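PDB 3K63: membrane-associated lipoprotein from Ureaplasma parvum, which is of unknown function but probably sits at the cell membrane as a lipid-anchored lipoprotein, represented here by its lipoprotein-associated type-17 domain. Local coordinates for residues D15-Q27 and S35-I47. Residues are numbered along the deposited sequence; the frame is centred on the assembly and turned at random.
Sequences DTFDFKLAAFPNQ and SQIYKNYYQGIEI
Phe24 meets Asn40 with its ring rim: CZ lies 3.3 Å from Asn40 ND2, and the ring and amide planes stand 79° apart. With CG anti to the carbonyl carbon (chi1 -51°), the phenyl group is directed to the helix. Asn40 in turn has its amide held by the helix itself, ND2 donating to Gln36 O at 2.6 Å, a bond that restrains the turn of the amide while the ring rim packs against it. Ala23 CB sits over the centre of one face of the Phe24 ring, and the same methyl touches Asn40 CB and the amide end of Gln43.

Deeper in, Leu21 sends CD2 against helix 34-40 and the 3-10 segment after it, 3.9 Å from Ile37 CG2 and also against Tyr41 CB; the leucine and isoleucine side chains cross at about a right angle. A water bridges the polar backbone here, donating to Asn40 O and Gly44 O and weakly accepting from Ala23 N. Gly44 O also takes Ala22 N at 2.9 Å, the donor standing well above the carbonyl plane.

From there strands 17-21 and 45-47 run antiparallel. Lys20 and Glu46 form a hydrogen-bonded pair, Glu46 N to Lys20 O being nearly straight (171°), and their side chains lie side by side, with Lys20 NZ 4.3 Å from Glu46 OE1, too far for a salt bridge, though the opposite charges probably attract. On the reverse face, Phe19 CB touches Ile47 CD1 and Ile45 CG2, while Phe17 meets Ile47 CG2 obliquely.

The result is a two-stranded antiparallel sheet, 17-21 with 45-49, whose turn after 17-21 packs on helix 34-40. Its apolar face, with Phe17, Phe19 and Ile45, rests on strand 56-64 of the three-stranded sheet, through Ile58, Ile60 and Phe63.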
ATOM      1  N   ASP A  15       0.106  -8.090  -8.514  1.00 63.14           N
ATOM      2  CA  ASP A  15       0.545  -9.412  -8.941  1.00 63.43           C
ATOM      3  C   ASP A  15       0.112 -10.406  -7.867  1.00 65.90           C
ATOM      4  O   ASP A  15      -0.915 -11.084  -8.002  1.00 62.59           O
ATOM      5  CB  ASP A  15       2.071  -9.442  -9.100  1.00 66.85           C
ATOM      6  CG  ASP A  15       2.600 -10.823  -9.475  1.00 74.13           C
ATOM      7  OD1 ASP A  15       1.824 -11.637 -10.023  1.00 72.50           O
ATOM      8  OD2 ASP A  15       3.802 -11.088  -9.235  1.00 74.87           O
ATOM      9  N   THR A  16       0.899 -10.462  -6.792  1.00 63.69           N
ATOM     10  CA  THR A  16       0.626 -11.346  -5.667  1.00 61.77           C
ATOM     11  C   THR A  16      -0.664 -10.984  -4.956  1.00 59.07           C
ATOM     12  O   THR A  16      -1.402 -11.866  -4.518  1.00 59.88           O
ATOM     13  CB  THR A  16       1.735 -11.284  -4.631  1.00 61.29           C
ATOM     14  OG1 THR A  16       3.005 -11.340  -5.294  1.00 67.15           O
ATOM     15  CG2 THR A  16       1.603 -12.458  -3.660  1.00 59.04           C
ATOM     16  N   PHE A  17      -0.925  -9.690  -4.814  1.00 52.97           N
ATOM     17  CA  PHE A  17      -2.138  -9.250  -4.144  1.00 55.12           C
ATOM     18  C   PHE A  17      -2.537  -7.841  -4.540  1.00 55.10           C
ATOM     19  O   PHE A  17      -1.784  -7.103  -5.175  1.00 52.48           O
ATOM     20  CB  PHE A  17      -1.963  -9.274  -2.622  1.00 52.96           C
ATOM     21  CG  PHE A  17      -1.083  -8.162  -2.095  1.00 53.54           C
ATOM     22  CD1 PHE A  17       0.279  -8.143  -2.381  1.00 50.47           C
ATOM     23  CD2 PHE A  17      -1.619  -7.127  -1.322  1.00 49.31           C
ATOM     24  CE1 PHE A  17       1.096  -7.116  -1.911  1.00 48.49           C
ATOM     25  CE2 PHE A  17      -0.805  -6.092  -0.847  1.00 48.38           C
ATOM     26  CZ  PHE A  17       0.559  -6.091  -1.144  1.00 49.76           C
ATOM     27  N   ASP A  18      -3.741  -7.483  -4.133  1.00 53.04           N
ATOM     28  CA  ASP A  18      -4.278  -6.166  -4.366  1.00 51.80           C
ATOM     29  C   ASP A  18      -5.014  -5.827  -3.085  1.00 51.47           C
ATOM     30  O   ASP A  18      -5.295  -6.711  -2.266  1.00 49.14           O
ATOM     31  CB  ASP A  18      -5.255  -6.175  -5.534  1.00 52.58           C
ATOM     32  CG  ASP A  18      -4.556  -6.127  -6.884  1.00 61.52           C
ATOM     33  OD1 ASP A  18      -3.629  -5.299  -7.053  1.00 61.70           O
ATOM     34  OD2 ASP A  18      -4.943  -6.904  -7.789  1.00 63.98           O
ATOM     35  N   PHE A  19      -5.303  -4.549  -2.891  1.00 51.55           N
ATOM     36  CA  PHE A  19      -6.029  -4.144  -1.706  1.00 46.32           C
ATOM     37  C   PHE A  19      -7.123  -3.198  -2.142  1.00 47.78           C
ATOM     38  O   PHE A  19      -7.083  -2.616  -3.227  1.00 45.36           O
ATOM     39  CB  PHE A  19      -5.116  -3.446  -0.688  1.00 41.49           C
ATOM     40  CG  PHE A  19      -4.545  -2.144  -1.168  1.00 40.35           C
ATOM     41  CD1 PHE A  19      -3.258  -2.085  -1.699  1.00 42.19           C
ATOM     42  CD2 PHE A  19      -5.293  -0.972  -1.095  1.00 40.39           C
ATOM     43  CE1 PHE A  19      -2.717  -0.880  -2.148  1.00 40.84           C
ATOM     44  CE2 PHE A  19      -4.771   0.244  -1.539  1.00 38.08           C
ATOM     45  CZ  PHE A  19      -3.477   0.292  -2.068  1.00 39.04           C
ATOM     46  N   LYS A  20      -8.117  -3.063  -1.288  1.00 48.39           N
ATOM     47  CA  LYS A  20      -9.205  -2.176  -1.567  1.00 48.96           C
ATOM     48  C   LYS A  20      -9.482  -1.597  -0.194  1.00 50.16           C
ATOM     49  O   LYS A  20      -9.430  -2.308   0.808  1.00 43.66           O
ATOM     50  CB  LYS A  20     -10.393  -2.971  -2.108  1.00 59.13           C
ATOM     51  CG  LYS A  20     -11.198  -2.200  -3.148  1.00 65.57           C
ATOM     52  CD  LYS A  20     -12.291  -3.022  -3.846  1.00 69.92           C
ATOM     53  CE  LYS A  20     -13.527  -3.182  -2.962  1.00 71.95           C
ATOM     54  NZ  LYS A  20     -14.573  -3.994  -3.653  1.00 78.00           N
ATOM     55  N   LEU A  21      -9.729  -0.295  -0.153  1.00 48.39           N
ATOM     56  CA  LEU A  21      -9.998   0.391   1.099  1.00 43.96           C
ATOM     57  C   LEU A  21     -11.488   0.521   1.362  1.00 44.33           C
ATOM     58  O   LEU A  21     -12.262   0.930   0.490  1.00 43.13           O
ATOM     59  CB  LEU A  21      -9.371   1.782   1.086  1.00 41.98           C
ATOM     60  CG  LEU A  21      -7.986   1.970   1.705  1.00 43.94           C
ATOM     61  CD1 LEU A  21      -6.937   1.211   0.927  1.00 42.61           C
ATOM     62  CD2 LEU A  21      -7.669   3.477   1.736  1.00 45.76           C
ATOM     63  N   ALA A  22     -11.887   0.172   2.575  1.00 41.28           N
ATOM     64  CA  ALA A  22     -13.285   0.256   2.968  1.00 40.53           C
ATOM     65  C   ALA A  22     -13.898   1.632   2.686  1.00 49.63           C
ATOM     66  O   ALA A  22     -15.119   1.763   2.557  1.00 52.58           O
ATOM     67  CB  ALA A  22     -13.424  -0.073   4.452  1.00 35.53           C
ATOM     68  N   ALA A  23     -13.050   2.651   2.584  1.00 47.36           N
ATOM     69  CA  ALA A  23     -13.515   4.010   2.349  1.00 48.14           C
ATOM     70  C   ALA A  23     -13.734   4.322   0.868  1.00 48.99           C
ATOM     71  O   ALA A  23     -14.533   5.184   0.528  1.00 50.84           O
ATOM     72  CB  ALA A  23     -12.538   4.995   2.964  1.00 42.87           C
ATOM     73  N   PHE A  24     -13.035   3.610  -0.008  1.00 49.27           N
ATOM     74  CA  PHE A  24     -13.196   3.844  -1.436  1.00 50.81           C
ATOM     75  C   PHE A  24     -13.409   2.551  -2.208  1.00 56.05           C
ATOM     76  O   PHE A  24     -12.726   2.286  -3.188  1.00 59.53           O
ATOM     77  CB  PHE A  24     -11.972   4.565  -1.997  1.00 50.83           C
ATOM     78  CG  PHE A  24     -11.582   5.788  -1.223  1.00 52.58           C
ATOM     79  CD1 PHE A  24     -10.350   5.848  -0.577  1.00 46.99           C
ATOM     80  CD2 PHE A  24     -12.450   6.872  -1.125  1.00 47.30           C
ATOM     81  CE1 PHE A  24      -9.994   6.965   0.154  1.00 45.91           C
ATOM     82  CE2 PHE A  24     -12.104   7.994  -0.398  1.00 39.94           C
ATOM     83  CZ  PHE A  24     -10.871   8.042   0.246  1.00 47.53           C
ATOM     84  N   PRO A  25     -14.397   1.748  -1.800  1.00 57.93           N
ATOM     85  CA  PRO A  25     -14.681   0.475  -2.470  1.00 62.48           C
ATOM     86  C   PRO A  25     -14.653   0.399  -4.004  1.00 62.41           C
ATOM     87  O   PRO A  25     -14.182  -0.598  -4.552  1.00 62.83           O
ATOM     88  CB  PRO A  25     -16.047   0.085  -1.900  1.00 64.54           C
ATOM     89  CG  PRO A  25     -16.672   1.422  -1.577  1.00 62.55           C
ATOM     90  CD  PRO A  25     -15.514   2.120  -0.915  1.00 57.05           C
ATOM     91  N   ASN A  26     -15.126   1.430  -4.702  1.00 59.84           N
ATOM     92  CA  ASN A  26     -15.153   1.362  -6.164  1.00 62.49           C
ATOM     93  C   ASN A  26     -14.181   2.255  -6.930  1.00 62.14           C
ATOM     94  O   ASN A  26     -14.510   2.739  -8.015  1.00 67.89           O
ATOM     95  CB  ASN A  26     -16.570   1.637  -6.675  1.00 68.04           C
ATOM     96  CG  ASN A  26     -17.631   1.084  -5.755  1.00 67.99           C
ATOM     97  OD1 ASN A  26     -18.196   1.813  -4.936  1.00 69.96           O
ATOM     98  ND2 ASN A  26     -17.891  -0.216  -5.862  1.00 63.77           N
ATOM     99  N   GLN A  27     -12.987   2.468  -6.388  1.00 58.62           N
ATOM    100  CA  GLN A  27     -12.009   3.316  -7.067  1.00 58.40           C
ATOM    101  C   GLN A  27     -10.659   2.628  -7.225  1.00 56.76           C
ATOM    102  O   GLN A  27     -10.152   2.029  -6.282  1.00 59.01           O
ATOM    103  CB  GLN A  27     -11.821   4.636  -6.309  1.00 59.90           C
ATOM    104  CG  GLN A  27     -13.059   5.509  -6.229  1.00 60.67           C
ATOM    105  CD  GLN A  27     -12.774   6.839  -5.561  1.00 59.16           C
ATOM    106  OE1 GLN A  27     -12.059   7.682  -6.107  1.00 62.04           O
ATOM    107  NE2 GLN A  27     -13.321   7.029  -4.365  1.00 54.51           N
ATOM    108  N   SER A  35      -2.298  10.746  -0.531  1.00 46.01           N
ATOM    109  CA  SER A  35      -2.822  11.390   0.673  1.00 39.87           C
ATOM    110  C   SER A  35      -4.216  10.905   1.049  1.00 40.97           C
ATOM    111  O   SER A  35      -4.514  10.765   2.228  1.00 43.10           O
ATOM    112  CB  SER A  35      -2.794  12.919   0.524  1.00 39.67           C
ATOM    113  OG  SER A  35      -3.603  13.361  -0.552  1.00 45.05           O
ATOM    114  N   GLN A  36      -5.066  10.646   0.062  1.00 41.61           N
ATOM    115  CA  GLN A  36      -6.413  10.140   0.336  1.00 40.03           C
ATOM    116  C   GLN A  36      -6.335   8.767   1.022  1.00 38.33           C
ATOM    117  O   GLN A  36      -7.044   8.501   1.991  1.00 37.11           O
ATOM    118  CB  GLN A  36      -7.217   9.992  -0.964  1.00 43.22           C
ATOM    119  CG  GLN A  36      -7.537  11.295  -1.689  1.00 39.45           C
ATOM    120  CD  GLN A  36      -8.181  11.048  -3.031  1.00 40.31           C
ATOM    121  OE1 GLN A  36      -7.500  10.756  -4.026  1.00 44.34           O
ATOM    122  NE2 GLN A  36      -9.505  11.130  -3.062  1.00 42.22           N
ATOM    123  N   ILE A  37      -5.469   7.897   0.511  1.00 37.89           N
ATOM    124  CA  ILE A  37      -5.315   6.558   1.073  1.00 38.20           C
ATOM    125  C   ILE A  37      -4.764   6.614   2.501  1.00 35.61           C
ATOM    126  O   ILE A  37      -5.245   5.924   3.398  1.00 34.95           O
ATOM    127  CB  ILE A  37      -4.394   5.694   0.166  1.00 41.80           C
ATOM    128  CG1 ILE A  37      -5.118   5.402  -1.158  1.00 38.90           C
ATOM    129  CG2 ILE A  37      -4.010   4.394   0.885  1.00 34.31           C
ATOM    130  CD1 ILE A  37      -4.240   4.791  -2.254  1.00 43.25           C
ATOM    131  N   TYR A  38      -3.756   7.453   2.698  1.00 39.13           N
ATOM    132  CA  TYR A  38      -3.122   7.638   3.995  1.00 36.05           C
ATOM    133  C   TYR A  38      -4.103   8.126   5.080  1.00 39.63           C
ATOM    134  O   TYR A  38      -3.987   7.762   6.245  1.00 35.13           O
ATOM    135  CB  TYR A  38      -2.002   8.656   3.838  1.00 37.64           C
ATOM    136  CG  TYR A  38      -1.304   9.047   5.124  1.00 37.05           C
ATOM    137  CD1 TYR A  38      -0.214   8.326   5.594  1.00 37.53           C
ATOM    138  CD2 TYR A  38      -1.725  10.149   5.855  1.00 35.55           C
ATOM    139  CE1 TYR A  38       0.445   8.700   6.763  1.00 41.78           C
ATOM    140  CE2 TYR A  38      -1.083  10.530   7.017  1.00 38.70           C
ATOM    141  CZ  TYR A  38       0.003   9.805   7.472  1.00 43.32           C
ATOM    142  OH  TYR A  38       0.653  10.171   8.641  1.00 52.59           O
ATOM    143  N   LYS A  39      -5.070   8.952   4.685  1.00 37.79           N
ATOM    144  CA  LYS A  39      -6.039   9.516   5.620  1.00 37.09           C
ATOM    145  C   LYS A  39      -7.322   8.713   5.775  1.00 36.62           C
ATOM    146  O   LYS A  39      -8.194   9.061   6.579  1.00 33.87           O
ATOM    147  CB  LYS A  39      -6.386  10.950   5.188  1.00 39.17           C
ATOM    148  CG  LYS A  39      -5.225  11.901   5.346  1.00 45.09           C
ATOM    149  CD  LYS A  39      -5.534  13.315   4.918  1.00 47.15           C
ATOM    150  CE  LYS A  39      -4.415  14.243   5.425  1.00 65.63           C
ATOM    151  NZ  LYS A  39      -4.589  15.702   5.111  1.00 80.89           N
ATOM    152  N   ASN A  40      -7.433   7.627   5.022  1.00 37.63           N
ATOM    153  CA  ASN A  40      -8.649   6.841   5.083  1.00 37.16           C
ATOM    154  C   ASN A  40      -8.515   5.358   5.278  1.00 35.95           C
ATOM    155  O   ASN A  40      -9.523   4.674   5.287  1.00 35.99           O
ATOM    156  CB  ASN A  40      -9.495   7.102   3.834  1.00 40.02           C
ATOM    157  CG  ASN A  40      -9.977   8.524   3.764  1.00 37.91           C
ATOM    158  OD1 ASN A  40     -10.883   8.929   4.497  1.00 36.52           O
ATOM    159  ND2 ASN A  40      -9.355   9.303   2.898  1.00 36.87           N
ATOM    160  N   TYR A  41      -7.304   4.844   5.445  1.00 35.26           N
ATOM    161  CA  TYR A  41      -7.185   3.408   5.621  1.00 35.22           C
ATOM    162  C   TYR A  41      -7.617   2.959   7.018  1.00 35.24           C
ATOM    163  O   TYR A  41      -7.813   1.765   7.265  1.00 38.02           O
ATOM    164  CB  TYR A  41      -5.761   2.935   5.289  1.00 34.15           C
ATOM    165  CG  TYR A  41      -4.682   3.273   6.284  1.00 31.75           C
ATOM    166  CD1 TYR A  41      -4.457   2.469   7.390  1.00 30.92           C
ATOM    167  CD2 TYR A  41      -3.835   4.359   6.080  1.00 31.43           C
ATOM    168  CE1 TYR A  41      -3.403   2.730   8.272  1.00 30.12           C
ATOM    169  CE2 TYR A  41      -2.780   4.631   6.947  1.00 28.99           C
ATOM    170  CZ  TYR A  41      -2.563   3.815   8.039  1.00 32.10           C
ATOM    171  OH  TYR A  41      -1.493   4.066   8.883  1.00 33.28           O
ATOM    172  N   TYR A  42      -7.805   3.920   7.917  1.00 32.29           N
ATOM    173  CA  TYR A  42      -8.221   3.609   9.275  1.00 36.24           C
ATOM    174  C   TYR A  42      -9.643   3.047   9.227  1.00 39.69           C
ATOM    175  O   TYR A  42     -10.130   2.474  10.201  1.00 41.10           O
ATOM    176  CB  TYR A  42      -8.195   4.866  10.146  1.00 35.72           C
ATOM    177  CG  TYR A  42      -9.326   5.828   9.857  1.00 35.96           C
ATOM    178  CD1 TYR A  42     -10.534   5.755  10.560  1.00 39.56           C
ATOM    179  CD2 TYR A  42      -9.219   6.764   8.835  1.00 32.66           C
ATOM    180  CE1 TYR A  42     -11.605   6.587  10.243  1.00 38.21           C
ATOM    181  CE2 TYR A  42     -10.282   7.603   8.508  1.00 32.00           C
ATOM    182  CZ  TYR A  42     -11.475   7.506   9.213  1.00 38.78           C
ATOM    183  OH  TYR A  42     -12.546   8.296   8.863  1.00 45.74           O
ATOM    184  N   GLN A  43     -10.310   3.217   8.093  1.00 36.24           N
ATOM    185  CA  GLN A  43     -11.656   2.701   7.931  1.00 41.24           C
ATOM    186  C   GLN A  43     -11.644   1.233   7.559  1.00 42.21           C
ATOM    187  O   GLN A  43     -12.667   0.572   7.635  1.00 42.29           O
ATOM    188  CB  GLN A  43     -12.394   3.502   6.861  1.00 40.67           C
ATOM    189  CG  GLN A  43     -12.833   4.870   7.337  1.00 39.36           C
ATOM    190  CD  GLN A  43     -13.682   5.573   6.315  1.00 46.50           C
ATOM    191  OE1 GLN A  43     -14.728   5.059   5.903  1.00 51.35           O
ATOM    192  NE2 GLN A  43     -13.242   6.759   5.894  1.00 40.38           N
ATOM    193  N   GLY A  44     -10.483   0.728   7.146  1.00 44.01           N
ATOM    194  CA  GLY A  44     -10.383  -0.674   6.786  1.00 38.91           C
ATOM    195  C   GLY A  44      -9.691  -0.952   5.470  1.00 40.54           C
ATOM    196  O   GLY A  44      -9.770  -0.176   4.514  1.00 38.87           O
ATOM    197  N   ILE A  45      -8.993  -2.074   5.434  1.00 39.08           N
ATOM    198  CA  ILE A  45      -8.282  -2.492   4.244  1.00 38.94           C
ATOM    199  C   ILE A  45      -8.726  -3.921   3.965  1.00 42.25           C
ATOM    200  O   ILE A  45      -8.709  -4.767   4.857  1.00 41.54           O
ATOM    201  CB  ILE A  45      -6.765  -2.485   4.475  1.00 35.70           C
ATOM    202  CG1 ILE A  45      -6.297  -1.072   4.831  1.00 39.61           C
ATOM    203  CG2 ILE A  45      -6.061  -2.970   3.241  1.00 39.11           C
ATOM    204  CD1 ILE A  45      -4.886  -1.001   5.441  1.00 41.20           C
ATOM    205  N   GLU A  46      -9.149  -4.183   2.737  1.00 43.77           N
ATOM    206  CA  GLU A  46      -9.568  -5.515   2.346  1.00 43.83           C
ATOM    207  C   GLU A  46      -8.460  -6.005   1.424  1.00 48.80           C
ATOM    208  O   GLU A  46      -8.198  -5.384   0.393  1.00 50.24           O
ATOM    209  CB  GLU A  46     -10.871  -5.450   1.560  1.00 46.46           C
ATOM    210  CG  GLU A  46     -11.461  -6.809   1.182  1.00 56.39           C
ATOM    211  CD  GLU A  46     -12.441  -6.733   0.003  1.00 65.31           C
ATOM    212  OE1 GLU A  46     -13.312  -5.830   0.003  1.00 67.84           O
ATOM    213  OE2 GLU A  46     -12.340  -7.579  -0.922  1.00 61.62           O
ATOM    214  N   ILE A  47      -7.796  -7.100   1.800  1.00 48.43           N
ATOM    215  CA  ILE A  47      -6.723  -7.667   0.985  1.00 46.17           C
ATOM    216  C   ILE A  47      -7.244  -8.758   0.058  1.00 49.08           C
ATOM    217  O   ILE A  47      -8.046  -9.599   0.471  1.00 48.08           O
ATOM    218  CB  ILE A  47      -5.621  -8.283   1.858  1.00 43.50           C
ATOM    219  CG1 ILE A  47      -5.029  -7.226   2.783  1.00 42.33           C
ATOM    220  CG2 ILE A  47      -4.528  -8.851   0.981  1.00 45.07           C
ATOM    221  CD1 ILE A  47      -4.350  -6.067   2.033  1.00 42.62           C
TER
HETATM  222  O   HOH W   1     -10.725   2.305   4.542  1.00 42.11           O